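Local coordinates for intracellular protein transport protein USO1 (Saccharomyces cerevisiae S288c, PDB 6LSU) that serves in protein transport from the endoplasmic reticulum to the Golgi complex, this chain being the globular head region of a homodimeric membrane tether with a coiled-coil tail, at residues F435-D440 with D531-E536; D440-F445 with E536-I541; S406-W411 with S428-A433; F500-N505 with F518-I523; L316-G321 with K327-L332. All blocks are in the same frame, centred on the assembly; numbering follows the deposited sequence.

Contact 1. Residues F435-D440 with D531-E536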
# COMPACT_ATOMS: atom_id res chain seq x y z
N PHE A 435 -11.57 15.93 -0.35
CA PHE A 435 -11.92 17.18 0.34
C PHE A 435 -10.65 17.86 0.76
O PHE A 435 -10.74 19.08 1.09
CB PHE A 435 -12.76 16.94 1.60
CG PHE A 435 -14.16 16.51 1.32
CD1 PHE A 435 -15.02 17.30 0.58
CD2 PHE A 435 -14.65 15.32 1.82
CE1 PHE A 435 -16.31 16.87 0.29
CE2 PHE A 435 -15.94 14.88 1.52
CZ PHE A 435 -16.76 15.66 0.76
N MET A 436 -9.53 17.15 0.80
CA MET A 436 -8.30 17.72 1.44
C MET A 436 -8.01 19.11 0.89
O MET A 436 -7.89 19.24 -0.34
CB MET A 436 -7.08 16.83 1.18
CG MET A 436 -5.95 17.20 2.05
SD MET A 436 -6.34 16.62 3.67
CE MET A 436 -5.90 14.88 3.45
N ASP A 437 -7.89 20.09 1.80
CA ASP A 437 -7.45 21.50 1.55
C ASP A 437 -8.34 22.21 0.55
O ASP A 437 -7.85 23.10 -0.14
CB ASP A 437 -6.02 21.53 1.03
CG ASP A 437 -5.05 21.07 2.08
OD1 ASP A 437 -5.22 21.52 3.24
OD2 ASP A 437 -4.15 20.28 1.72
N ASN A 438 -9.63 21.89 0.52
CA ASN A 438 -10.64 22.48 -0.40
C ASN A 438 -11.89 22.86 0.41
O ASN A 438 -12.95 22.13 0.37
CB ASN A 438 -10.91 21.45 -1.47
CG ASN A 438 -11.52 22.03 -2.72
OD1 ASN A 438 -12.25 23.04 -2.65
ND2 ASN A 438 -11.26 21.37 -3.85
N PHE A 439 -11.78 23.95 1.14
CA PHE A 439 -12.90 24.52 1.94
C PHE A 439 -14.20 24.63 1.15
O PHE A 439 -15.25 24.28 1.68
CB PHE A 439 -12.54 25.88 2.53
CG PHE A 439 -13.75 26.51 3.18
CD1 PHE A 439 -14.18 26.11 4.44
CD2 PHE A 439 -14.51 27.46 2.50
CE1 PHE A 439 -15.32 26.67 5.01
CE2 PHE A 439 -15.65 28.01 3.07
CZ PHE A 439 -16.05 27.61 4.32
N ASP A 440 -14.17 25.14 -0.06
CA ASP A 440 -15.42 25.35 -0.86
C ASP A 440 -16.08 23.99 -1.06
O ASP A 440 -17.33 23.84 -0.93
CB ASP A 440 -15.13 26.07 -2.18
CG ASP A 440 -14.39 27.41 -2.03
OD1 ASP A 440 -14.61 28.09 -0.98
OD2 ASP A 440 -13.60 27.77 -2.97
N ASP A 531 -7.37 23.29 13.48
CA ASP A 531 -6.23 23.74 12.63
C ASP A 531 -6.67 23.98 11.18
O ASP A 531 -5.96 24.72 10.48
CB ASP A 531 -5.06 22.75 12.66
CG ASP A 531 -4.08 22.95 13.81
OD1 ASP A 531 -3.95 24.10 14.28
OD2 ASP A 531 -3.46 21.95 14.21
N HIS A 532 -7.78 23.37 10.74
CA HIS A 532 -8.36 23.59 9.38
C HIS A 532 -8.78 25.06 9.21
O HIS A 532 -9.27 25.68 10.19
CB HIS A 532 -9.56 22.66 9.09
CG HIS A 532 -9.28 21.53 8.15
ND1 HIS A 532 -10.19 21.15 7.17
CD2 HIS A 532 -8.23 20.69 8.05
CE1 HIS A 532 -9.70 20.13 6.50
NE2 HIS A 532 -8.49 19.82 7.02
N LYS A 533 -8.59 25.58 7.99
CA LYS A 533 -9.06 26.91 7.50
C LYS A 533 -10.59 26.95 7.41
O LYS A 533 -11.16 26.14 6.62
CB LYS A 533 -8.49 27.18 6.11
CG LYS A 533 -8.58 26.01 5.12
CD LYS A 533 -7.26 25.27 4.91
CE LYS A 533 -7.13 24.72 3.50
NZ LYS A 533 -5.84 25.10 2.88
N TYR A 534 -11.22 27.86 8.17
CA TYR A 534 -12.68 28.13 8.20
C TYR A 534 -13.47 26.93 8.73
O TYR A 534 -14.68 26.81 8.39
CB TYR A 534 -13.18 28.52 6.80
CG TYR A 534 -12.60 29.81 6.26
CD1 TYR A 534 -12.92 31.02 6.85
CD2 TYR A 534 -11.74 29.81 5.17
CE1 TYR A 534 -12.40 32.21 6.36
CE2 TYR A 534 -11.21 30.99 4.67
CZ TYR A 534 -11.54 32.20 5.27
OH TYR A 534 -11.01 33.35 4.77
N SER A 535 -12.87 26.08 9.57
CA SER A 535 -13.58 24.94 10.22
C SER A 535 -14.83 25.46 10.96
O SER A 535 -15.87 24.77 10.95
CB SER A 535 -12.67 24.12 11.12
OG SER A 535 -12.59 24.63 12.45
N GLU A 536 -14.75 26.67 11.53
CA GLU A 536 -15.88 27.30 12.27
C GLU A 536 -17.16 27.23 11.43
O GLU A 536 -18.16 26.70 11.90
CB GLU A 536 -15.53 28.73 12.67
CG GLU A 536 -16.10 29.12 14.02
CD GLU A 536 -15.69 30.48 14.54
OE1 GLU A 536 -14.50 30.85 14.38
OE2 GLU A 536 -16.56 31.19 15.11
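F439 presents one face of its ring to Y534, whose CB and CG lie over it; F439 CE1 is 3.3 Å from Y534 CB, and Y534 CG stands 4.3 Å above the F439 ring plane, over its centre. The tyrosine ring continues from there edge-on to that face, with the two ring centroids 5.3 Å apart and the planes at 52°. F439 CG, anti to the backbone N (chi1 172°), is carried toward Y534. The carbonyl O of K533 approaches the same ring obliquely, 3.7 Å from F439 CD1. Beyond the rings, the K533 chain, bent at chi2, chi3 and chi4, crosses D437 at about a right angle and forms a long salt bridge, K533 NZ to D437 OD1 at 3.7 Å. Type II turns, F435 to N438 and H532 to S535, lead into the helices. N438 is the N-cap of helix 439-459, its OD1 weakly bonded to L441 N, and its ND2 is held by Q373. The aromatic pair therefore joins the starts of helices 439-459 and 535-543 at the surface. An edge-to-face pair and one long ion pair, on largely exposed residues, imply that shape and weak charge attraction hold the two helix starts together.

Contact 2. Residues D440-F445 with E536-I541; sequences DLQRDF and EELREI
L538 points its two methyl groups at different parts of helix 439-459. L538 CD1 lies 3.4 Å from Q442 OE1, while L538 CD2 rests against the backbone of R443, 3.7 Å from R443 N. One turn further on, I541 CD1 reaches the aliphatic part of the arginine, 4.2 Å from R443 CG. The leucine and glutamine side chains cross at about a right angle, and the Q442 chain, extended beyond CG, brings its amide oxygen up against the L538 methyl, while Q442 NE2 is hydrogen-bonded to F435 O. These residues lie on helices that run almost parallel, their segment axes 10.3 Å apart at closest and 6° from each other in direction. Within the ARM-repeat superhelix of the head, where segment 440-445 belongs to ARM 8, this is a lateral pairing of same-sense helices. R443 CG, anti to the backbone N (chi1 -176°), runs beside I541; in the next shell its NH1 forms a salt bridge with D444 OD1 at 3.3 Å. E537 OE1, 4.9 Å from R443 NE, is likely to add a weak attraction. R539 ties the second helix to F528 O and W589 O, while L538 also touches L446, and I541 touches L447 and V450.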
# COMPACT_ATOMS: atom_id res chain seq x y z
N ASP A 440 -14.17 25.14 -0.06
CA ASP A 440 -15.42 25.35 -0.86
C ASP A 440 -16.08 23.99 -1.06
O ASP A 440 -17.33 23.84 -0.93
CB ASP A 440 -15.13 26.07 -2.18
CG ASP A 440 -14.39 27.41 -2.03
OD1 ASP A 440 -14.61 28.09 -0.98
OD2 ASP A 440 -13.60 27.77 -2.97
N LEU A 441 -15.29 22.96 -1.36
CA LEU A 441 -15.89 21.65 -1.71
C LEU A 441 -16.43 20.98 -0.43
O LEU A 441 -17.41 20.21 -0.46
CB LEU A 441 -14.79 20.83 -2.38
CG LEU A 441 -15.28 19.74 -3.32
CD1 LEU A 441 -16.25 20.30 -4.36
CD2 LEU A 441 -14.09 19.12 -4.01
N GLN A 442 -15.78 21.30 0.68
CA GLN A 442 -16.22 20.84 2.02
C GLN A 442 -17.56 21.52 2.35
O GLN A 442 -18.59 20.79 2.49
CB GLN A 442 -15.14 21.13 3.05
CG GLN A 442 -14.11 20.04 3.11
CD GLN A 442 -12.93 20.44 3.95
OE1 GLN A 442 -13.09 21.01 5.02
NE2 GLN A 442 -11.72 20.17 3.45
N ARG A 443 -17.59 22.85 2.34
CA ARG A 443 -18.85 23.61 2.54
C ARG A 443 -19.98 23.13 1.59
O ARG A 443 -21.11 22.91 2.09
CB ARG A 443 -18.55 25.10 2.39
CG ARG A 443 -19.73 26.01 2.65
CD ARG A 443 -19.33 27.48 2.59
NE ARG A 443 -20.47 28.35 2.32
CZ ARG A 443 -21.08 28.48 1.14
NH1 ARG A 443 -20.67 27.80 0.08
NH2 ARG A 443 -22.11 29.30 1.01
N ASP A 444 -19.75 22.98 0.27
CA ASP A 444 -20.86 22.69 -0.67
C ASP A 444 -21.40 21.30 -0.33
O ASP A 444 -22.64 21.05 -0.47
CB ASP A 444 -20.40 22.82 -2.14
CG ASP A 444 -20.24 24.26 -2.65
OD1 ASP A 444 -20.13 25.21 -1.81
OD2 ASP A 444 -20.19 24.42 -3.89
N PHE A 445 -20.49 20.38 -0.00
CA PHE A 445 -20.86 18.98 0.32
C PHE A 445 -21.82 18.97 1.52
O PHE A 445 -22.91 18.33 1.40
CB PHE A 445 -19.62 18.14 0.64
CG PHE A 445 -19.94 16.76 1.15
CD1 PHE A 445 -20.51 15.83 0.31
CD2 PHE A 445 -19.67 16.41 2.47
CE1 PHE A 445 -20.78 14.54 0.74
CE2 PHE A 445 -19.95 15.13 2.91
CZ PHE A 445 -20.54 14.21 2.05
N GLU A 536 -14.75 26.67 11.53
CA GLU A 536 -15.88 27.30 12.27
C GLU A 536 -17.16 27.23 11.43
O GLU A 536 -18.16 26.70 11.90
CB GLU A 536 -15.53 28.73 12.67
CG GLU A 536 -16.10 29.12 14.02
CD GLU A 536 -15.69 30.48 14.54
OE1 GLU A 536 -14.50 30.85 14.38
OE2 GLU A 536 -16.56 31.19 15.11
N GLU A 537 -17.12 27.68 10.19
CA GLU A 537 -18.30 27.67 9.28
C GLU A 537 -18.89 26.27 9.20
O GLU A 537 -20.13 26.16 9.13
CB GLU A 537 -17.92 28.07 7.86
CG GLU A 537 -18.88 29.08 7.24
CD GLU A 537 -18.23 30.43 6.93
OE1 GLU A 537 -18.71 31.11 6.00
OE2 GLU A 537 -17.23 30.79 7.62
N LEU A 538 -18.05 25.24 9.12
CA LEU A 538 -18.50 23.85 8.90
C LEU A 538 -19.14 23.37 10.21
O LEU A 538 -20.22 22.75 10.17
CB LEU A 538 -17.30 22.98 8.50
CG LEU A 538 -16.59 23.36 7.20
CD1 LEU A 538 -15.23 22.66 7.12
CD2 LEU A 538 -17.43 23.00 5.99
N ARG A 539 -18.49 23.64 11.34
CA ARG A 539 -19.06 23.33 12.68
C ARG A 539 -20.47 23.90 12.78
O ARG A 539 -21.45 23.13 12.98
CB ARG A 539 -18.12 23.86 13.78
CG ARG A 539 -16.84 23.05 13.91
CD ARG A 539 -15.80 23.74 14.77
NE ARG A 539 -14.67 22.91 15.19
CZ ARG A 539 -14.59 22.24 16.35
NH1 ARG A 539 -15.59 22.27 17.22
NH2 ARG A 539 -13.51 21.55 16.66
N GLU A 540 -20.57 25.21 12.52
CA GLU A 540 -21.81 26.01 12.57
C GLU A 540 -22.89 25.41 11.70
O GLU A 540 -24.00 25.39 12.16
CB GLU A 540 -21.54 27.46 12.18
CG GLU A 540 -20.85 28.22 13.30
CD GLU A 540 -21.39 27.86 14.69
OE1 GLU A 540 -20.58 27.30 15.53
OE2 GLU A 540 -22.62 28.10 14.92
N ILE A 541 -22.58 24.95 10.49
CA ILE A 541 -23.61 24.33 9.60
C ILE A 541 -24.14 23.06 10.25
O ILE A 541 -25.31 22.71 10.02
CB ILE A 541 -23.03 24.03 8.20
CG1 ILE A 541 -22.68 25.33 7.46
CG2 ILE A 541 -23.99 23.16 7.39
CD1 ILE A 541 -21.91 25.11 6.18

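Contact 3. Residues S406-W411 with S428-A433; sequences SILINW and SRLLKA
L408 and L431 both carry CG anti to their carbonyl carbons (chi1 -86° for L431), and L430 instead places its CG anti to the backbone N, at 175°; these settings send all three into one interface. L408 CB meets L431 CG at 3.9 Å, while the outer end of L408 crosses L430 at about a right angle, with L408 CD1 3.7 Å from L430 CD2. L431 CD1 lies 3.9 Å from I409 CG1 and is also close to L408 CB. L431 is thus shared between two consecutive residues of the facing helix, and an alanine here would probably leave L408 CB and I409 CG1 without their partner and open a gap between the helices. L359 of helix 354-366 covers L408 and L430 from outside the pair, and L431 further touches V405 and M412. Wholly apolar and buried, the contact joins helices whose segment axes approach to 9.7 Å with their directions 142° apart, an oblique antiparallel pairing within ARM 7, as in the helix packing of armadillo repeats.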
# COMPACT_ATOMS: atom_id res chain seq x y z
N SER A 406 -21.14 9.77 -3.98
CA SER A 406 -22.27 8.98 -3.43
C SER A 406 -21.87 7.51 -3.20
O SER A 406 -22.04 7.04 -2.04
CB SER A 406 -23.49 9.12 -4.35
OG SER A 406 -23.96 10.45 -4.28
N ILE A 407 -21.31 6.81 -4.19
CA ILE A 407 -20.88 5.38 -4.01
C ILE A 407 -19.88 5.27 -2.86
O ILE A 407 -19.91 4.35 -2.14
CB ILE A 407 -20.30 4.77 -5.28
CG1 ILE A 407 -21.25 4.93 -6.46
CG2 ILE A 407 -19.96 3.28 -5.07
CD1 ILE A 407 -20.78 4.22 -7.65
N LEU A 408 -18.95 6.19 -2.73
CA LEU A 408 -17.94 6.12 -1.66
C LEU A 408 -18.67 6.13 -0.31
O LEU A 408 -18.40 5.28 0.51
CB LEU A 408 -16.96 7.29 -1.79
CG LEU A 408 -16.00 7.16 -2.97
CD1 LEU A 408 -15.08 8.36 -3.01
CD2 LEU A 408 -15.13 5.91 -2.89
N ILE A 409 -19.56 7.08 -0.13
CA ILE A 409 -20.27 7.31 1.15
C ILE A 409 -21.14 6.10 1.43
O ILE A 409 -21.15 5.61 2.53
CB ILE A 409 -21.08 8.60 1.08
CG1 ILE A 409 -20.11 9.79 1.02
CG2 ILE A 409 -22.00 8.67 2.29
CD1 ILE A 409 -20.77 11.14 0.80
N ASN A 410 -21.74 5.57 0.38
CA ASN A 410 -22.60 4.40 0.53
C ASN A 410 -21.74 3.22 0.96
O ASN A 410 -22.14 2.47 1.86
CB ASN A 410 -23.33 4.18 -0.78
CG ASN A 410 -24.12 2.91 -0.68
OD1 ASN A 410 -23.60 1.85 -0.99
ND2 ASN A 410 -25.30 3.07 -0.11
N TRP A 411 -20.61 3.00 0.31
CA TRP A 411 -19.77 1.81 0.55
C TRP A 411 -19.19 1.93 1.94
O TRP A 411 -19.32 0.94 2.72
CB TRP A 411 -18.67 1.66 -0.48
CG TRP A 411 -19.14 0.97 -1.72
CD1 TRP A 411 -20.42 0.86 -2.15
CD2 TRP A 411 -18.32 0.34 -2.70
NE1 TRP A 411 -20.46 0.19 -3.35
CE2 TRP A 411 -19.19 -0.17 -3.69
CE3 TRP A 411 -16.95 0.13 -2.83
CZ2 TRP A 411 -18.72 -0.82 -4.80
CZ3 TRP A 411 -16.50 -0.55 -3.92
CH2 TRP A 411 -17.37 -1.02 -4.90
N SER A 428 -12.97 5.85 2.82
CA SER A 428 -12.83 6.97 3.78
C SER A 428 -11.59 7.80 3.40
O SER A 428 -11.68 8.98 3.37
CB SER A 428 -12.74 6.44 5.19
OG SER A 428 -12.21 7.40 6.09
N ARG A 429 -10.49 7.17 3.10
CA ARG A 429 -9.23 7.85 2.73
C ARG A 429 -9.38 8.59 1.38
O ARG A 429 -8.82 9.70 1.27
CB ARG A 429 -8.10 6.83 2.69
CG ARG A 429 -7.85 6.20 4.05
CD ARG A 429 -6.79 6.90 4.88
NE ARG A 429 -5.57 6.70 4.12
CZ ARG A 429 -4.69 5.72 4.31
NH1 ARG A 429 -4.84 4.86 5.31
NH2 ARG A 429 -3.65 5.62 3.50
N LEU A 430 -10.14 8.04 0.42
CA LEU A 430 -10.33 8.67 -0.91
C LEU A 430 -11.18 9.92 -0.73
O LEU A 430 -10.76 10.98 -1.24
CB LEU A 430 -10.97 7.68 -1.89
CG LEU A 430 -11.32 8.25 -3.25
CD1 LEU A 430 -10.19 9.05 -3.87
CD2 LEU A 430 -11.74 7.14 -4.18
N LEU A 431 -12.27 9.80 0.03
CA LEU A 431 -13.13 10.95 0.39
C LEU A 431 -12.28 12.02 1.05
O LEU A 431 -12.55 13.26 0.82
CB LEU A 431 -14.24 10.48 1.36
CG LEU A 431 -15.48 9.93 0.68
CD1 LEU A 431 -16.34 9.17 1.67
CD2 LEU A 431 -16.30 11.03 0.03
N LYS A 432 -11.36 11.65 1.93
CA LYS A 432 -10.57 12.70 2.63
C LYS A 432 -9.61 13.34 1.61
O LYS A 432 -9.29 14.50 1.77
CB LYS A 432 -9.88 12.11 3.84
CG LYS A 432 -10.81 11.66 4.95
CD LYS A 432 -10.01 11.28 6.16
CE LYS A 432 -10.74 10.41 7.13
NZ LYS A 432 -9.82 10.08 8.23
N ALA A 433 -9.14 12.57 0.62
CA ALA A 433 -8.21 13.04 -0.42
C ALA A 433 -8.99 14.05 -1.29
O ALA A 433 -8.52 15.21 -1.62
CB ALA A 433 -7.70 11.88 -1.22

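Contact 4. Residues F500-N505 with F518-I523; sequences FEVLLN and FFTTDI
V502 CG1, the branch anti to its own backbone N, comes 3.5 Å from T520 OG1. With chi1 near -58°, T520 holds this OG1 anti to the carbonyl carbon and its CG2 anti to the backbone N, and T520 CG2 lies 3.9 Å from L503 CB. The hydroxyl does its polar work within its helix, bonding to K516 O, a bond that probably helps to fix the rotation placing the methyl near L503. T521 OG1 is likewise bonded to L517 O, while its CG2 faces L503 CD1 at 4.1 Å. A glycine in place of T520 removes both branches, which would probably open a gap beside V502 CG1 and L503 CB. The axes of the segments 500-504 and 518-523 cross steeply, at 103° between directions and 9.5 Å at closest approach, which fits a contact limited to a few residues. Around it, helix 404-414 supplies L413 against V502 and T520, helix 577-590 brings F585 to L503 and T521, and helix 439-459 packs on F500.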
# COMPACT_ATOMS: atom_id res chain seq x y z
N PHE A 500 -25.71 12.65 7.75
CA PHE A 500 -26.63 13.24 8.76
C PHE A 500 -27.69 12.20 9.13
O PHE A 500 -28.03 12.05 10.31
CB PHE A 500 -27.22 14.52 8.23
CG PHE A 500 -26.26 15.67 8.28
CD1 PHE A 500 -25.84 16.18 9.50
CD2 PHE A 500 -25.78 16.26 7.13
CE1 PHE A 500 -24.97 17.26 9.55
CE2 PHE A 500 -24.88 17.30 7.19
CZ PHE A 500 -24.49 17.82 8.39
N GLU A 501 -28.15 11.46 8.13
CA GLU A 501 -29.05 10.32 8.37
C GLU A 501 -28.43 9.45 9.46
O GLU A 501 -29.14 9.12 10.38
CB GLU A 501 -29.29 9.56 7.07
CG GLU A 501 -30.71 9.06 6.94
CD GLU A 501 -31.11 8.68 5.52
OE1 GLU A 501 -32.33 8.76 5.21
OE2 GLU A 501 -30.22 8.30 4.72
N VAL A 502 -27.14 9.10 9.37
CA VAL A 502 -26.51 8.18 10.36
C VAL A 502 -26.30 8.94 11.67
O VAL A 502 -26.72 8.50 12.75
CB VAL A 502 -25.20 7.60 9.82
CG1 VAL A 502 -24.40 6.91 10.92
CG2 VAL A 502 -25.46 6.66 8.66
N LEU A 503 -25.70 10.10 11.58
CA LEU A 503 -25.26 10.84 12.80
C LEU A 503 -26.46 11.24 13.70
O LEU A 503 -26.24 11.36 14.93
CB LEU A 503 -24.52 12.09 12.37
CG LEU A 503 -23.98 12.91 13.52
CD1 LEU A 503 -22.79 12.21 14.11
CD2 LEU A 503 -23.58 14.32 13.12
N LEU A 504 -27.65 11.49 13.15
CA LEU A 504 -28.75 12.17 13.88
C LEU A 504 -30.01 11.28 13.95
O LEU A 504 -31.06 11.77 14.38
CB LEU A 504 -29.08 13.53 13.20
CG LEU A 504 -27.95 14.57 13.16
CD1 LEU A 504 -28.28 15.72 12.23
CD2 LEU A 504 -27.65 15.12 14.55
N ASN A 505 -29.93 10.05 13.48
CA ASN A 505 -31.06 9.09 13.54
C ASN A 505 -30.63 7.92 14.39
O ASN A 505 -29.41 7.76 14.64
CB ASN A 505 -31.58 8.59 12.20
CG ASN A 505 -32.32 9.67 11.44
OD1 ASN A 505 -32.27 10.84 11.82
ND2 ASN A 505 -32.98 9.29 10.33
N PHE A 518 -18.72 4.95 13.21
CA PHE A 518 -17.27 5.27 13.42
C PHE A 518 -16.74 6.12 12.26
O PHE A 518 -16.15 7.18 12.46
CB PHE A 518 -16.48 4.00 13.60
CG PHE A 518 -14.99 4.28 13.60
CD1 PHE A 518 -14.38 4.84 14.70
CD2 PHE A 518 -14.26 4.18 12.42
CE1 PHE A 518 -13.03 5.20 14.65
CE2 PHE A 518 -12.93 4.55 12.37
CZ PHE A 518 -12.31 5.04 13.48
N PHE A 519 -17.01 5.69 11.03
CA PHE A 519 -16.72 6.44 9.78
C PHE A 519 -17.39 7.80 9.82
O PHE A 519 -16.64 8.83 9.68
CB PHE A 519 -17.01 5.56 8.57
CG PHE A 519 -15.99 4.47 8.39
CD1 PHE A 519 -14.64 4.74 8.52
CD2 PHE A 519 -16.38 3.17 8.05
CE1 PHE A 519 -13.70 3.71 8.39
CE2 PHE A 519 -15.44 2.15 7.87
CZ PHE A 519 -14.11 2.42 8.07
N THR A 520 -18.70 7.86 10.03
CA THR A 520 -19.48 9.13 10.13
C THR A 520 -18.80 10.07 11.14
O THR A 520 -18.43 11.22 10.80
CB THR A 520 -20.95 8.87 10.45
OG1 THR A 520 -21.46 8.02 9.41
CG2 THR A 520 -21.80 10.11 10.40
N THR A 521 -18.56 9.65 12.35
CA THR A 521 -17.98 10.60 13.31
C THR A 521 -16.58 10.98 12.81
O THR A 521 -16.15 12.11 12.94
CB THR A 521 -18.04 10.03 14.73
OG1 THR A 521 -17.61 8.65 14.69
CG2 THR A 521 -19.45 10.11 15.25
N ASP A 522 -15.84 10.02 12.28
CA ASP A 522 -14.45 10.26 11.82
C ASP A 522 -14.42 11.26 10.65
O ASP A 522 -13.61 12.17 10.64
CB ASP A 522 -13.78 8.97 11.39
CG ASP A 522 -12.34 9.19 10.91
OD1 ASP A 522 -11.49 9.51 11.76
OD2 ASP A 522 -12.11 9.13 9.67
N ILE A 523 -15.34 11.18 9.72
CA ILE A 523 -15.43 12.23 8.65
C ILE A 523 -15.78 13.59 9.26
O ILE A 523 -15.05 14.54 8.90
CB ILE A 523 -16.40 11.80 7.53
CG1 ILE A 523 -15.90 12.33 6.20
CG2 ILE A 523 -17.84 12.17 7.77
CD1 ILE A 523 -14.61 11.72 5.85

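Contact 5. Residues L316-G321 with K327-L332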
# COMPACT_ATOMS: atom_id res chain seq x y z
N LEU A 316 3.48 5.72 -7.24
CA LEU A 316 4.88 6.25 -7.23
C LEU A 316 4.99 7.67 -7.78
O LEU A 316 5.66 8.49 -7.13
CB LEU A 316 5.77 5.33 -8.07
CG LEU A 316 5.94 3.95 -7.45
CD1 LEU A 316 6.86 3.08 -8.28
CD2 LEU A 316 6.43 4.11 -6.02
N THR A 317 4.37 7.93 -8.94
CA THR A 317 4.54 9.21 -9.67
C THR A 317 3.88 10.33 -8.88
O THR A 317 4.28 11.48 -9.13
CB THR A 317 4.00 9.17 -11.11
OG1 THR A 317 2.60 9.41 -11.17
CG2 THR A 317 4.36 7.88 -11.79
N VAL A 318 2.99 10.03 -7.93
CA VAL A 318 2.15 11.04 -7.20
C VAL A 318 2.30 10.82 -5.69
O VAL A 318 1.30 11.03 -4.91
CB VAL A 318 0.67 10.96 -7.63
CG1 VAL A 318 0.48 11.32 -9.07
CG2 VAL A 318 0.07 9.60 -7.37
N GLU A 319 3.50 10.41 -5.27
CA GLU A 319 3.84 10.32 -3.82
C GLU A 319 3.69 11.72 -3.22
O GLU A 319 4.32 12.67 -3.66
CB GLU A 319 5.24 9.71 -3.66
CG GLU A 319 5.82 9.74 -2.24
CD GLU A 319 7.26 9.25 -2.08
OE1 GLU A 319 7.78 9.34 -0.95
OE2 GLU A 319 7.87 8.79 -3.08
N PRO A 320 2.86 11.91 -2.18
CA PRO A 320 2.67 13.23 -1.58
C PRO A 320 3.94 13.82 -0.94
O PRO A 320 4.73 13.04 -0.41
CB PRO A 320 1.60 13.00 -0.50
CG PRO A 320 1.67 11.52 -0.20
CD PRO A 320 2.09 10.86 -1.50
N GLY A 321 4.11 15.15 -1.05
CA GLY A 321 5.24 15.90 -0.46
C GLY A 321 6.34 16.22 -1.46
O GLY A 321 7.12 17.15 -1.16
N LYS A 327 2.23 18.25 -10.74
CA LYS A 327 2.52 18.11 -12.17
C LYS A 327 2.05 16.71 -12.57
O LYS A 327 1.20 16.61 -13.51
CB LYS A 327 4.00 18.42 -12.46
CG LYS A 327 4.40 18.52 -13.93
CD LYS A 327 5.38 17.45 -14.40
CE LYS A 327 5.85 17.61 -15.84
NZ LYS A 327 4.71 17.61 -16.80
N HIS A 328 2.58 15.69 -11.90
CA HIS A 328 2.24 14.27 -12.15
C HIS A 328 0.73 14.07 -12.05
O HIS A 328 0.17 13.46 -12.98
CB HIS A 328 2.98 13.36 -11.17
CG HIS A 328 4.45 13.31 -11.41
ND1 HIS A 328 5.36 13.07 -10.39
CD2 HIS A 328 5.18 13.59 -12.51
CE1 HIS A 328 6.58 13.16 -10.87
NE2 HIS A 328 6.49 13.47 -12.16
N GLN A 329 0.10 14.57 -10.95
CA GLN A 329 -1.35 14.45 -10.71
C GLN A 329 -2.07 14.96 -11.97
O GLN A 329 -2.86 14.19 -12.58
CB GLN A 329 -1.79 15.19 -9.45
CG GLN A 329 -1.63 14.39 -8.15
CD GLN A 329 -1.90 15.27 -6.96
OE1 GLN A 329 -1.61 16.48 -6.99
NE2 GLN A 329 -2.56 14.70 -5.95
N ASN A 330 -1.76 16.22 -12.34
CA ASN A 330 -2.28 16.95 -13.52
C ASN A 330 -2.05 16.13 -14.79
O ASN A 330 -3.01 15.93 -15.53
CB ASN A 330 -1.65 18.34 -13.63
CG ASN A 330 -2.12 19.31 -12.56
OD1 ASN A 330 -3.13 19.10 -11.91
ND2 ASN A 330 -1.41 20.42 -12.42
N ALA A 331 -0.84 15.62 -14.99
CA ALA A 331 -0.50 14.69 -16.09
C ALA A 331 -1.47 13.50 -16.08
O ALA A 331 -2.07 13.19 -17.13
CB ALA A 331 0.95 14.27 -16.02
N LEU A 332 -1.63 12.82 -14.93
CA LEU A 332 -2.49 11.59 -14.87
C LEU A 332 -3.96 11.93 -15.16
O LEU A 332 -4.70 11.03 -15.65
CB LEU A 332 -2.34 10.93 -13.51
CG LEU A 332 -1.01 10.23 -13.27
CD1 LEU A 332 -0.77 10.09 -11.78
CD2 LEU A 332 -0.96 8.90 -13.98
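H328 meets T317 first, its ring turned so that the backbone O of T317 lies at the ring edge, near its plane. The modelled bond from H328 ND1 to T317 O, 2.3 Å with an angle of 118° at the hydrogen, is very short and bent, so its geometry is doubtful at this resolution, though a bond here is plausible. The CB of H328 also touches V318, 3.8 Å from V318 CG1. Next, Q329 lays its aliphatic part on the same valine, Q329 CG to V318 CG1 at 3.8 Å, and its extended chain takes the amide elsewhere, to N364 O, R367 O and N369. One turn later L332, with CG anti to the carbonyl carbon (chi1 -72°), directs CD1 to V318 CG1 and also to T317 OG1, 3.5 Å away; that hydroxyl is bonded to V314 O. T317 is the last residue of ARM 5 and V318 stands at its boundary with ARM 6, so helix 325-333 folds back on the link between the repeats. Helix 268-276 lies against H328 through Q271, T272 and L275, and helix 354-366 meets V318 through N364.

Overall arrangement
Contacts 3, 4 and 5 are buried, contact 2 partly so, and contact 1 lies at the surface. Contacts 1 and 2 use the same two helices, 439-459 and 535-543, sharing D440 and E536: the aromatic and charged chemistry at the helix starts gives way, further along, to leucine and isoleucine methyls set against Q442 and the aliphatic part of R443. Contact 4 is nested within the loop that these two close. Contact 3 is purely aliphatic, whereas contact 4 adds one threonine hydroxyl, T520 OG1, bonded within its own helix; a salt bridge from K432 NZ to D522 OD2, 2.9 Å, joins the two. Contact 5 lies apart, its centre about 20 Å from that of contact 3, and has a side-chain-to-backbone hydrogen bond, of doubtful geometry.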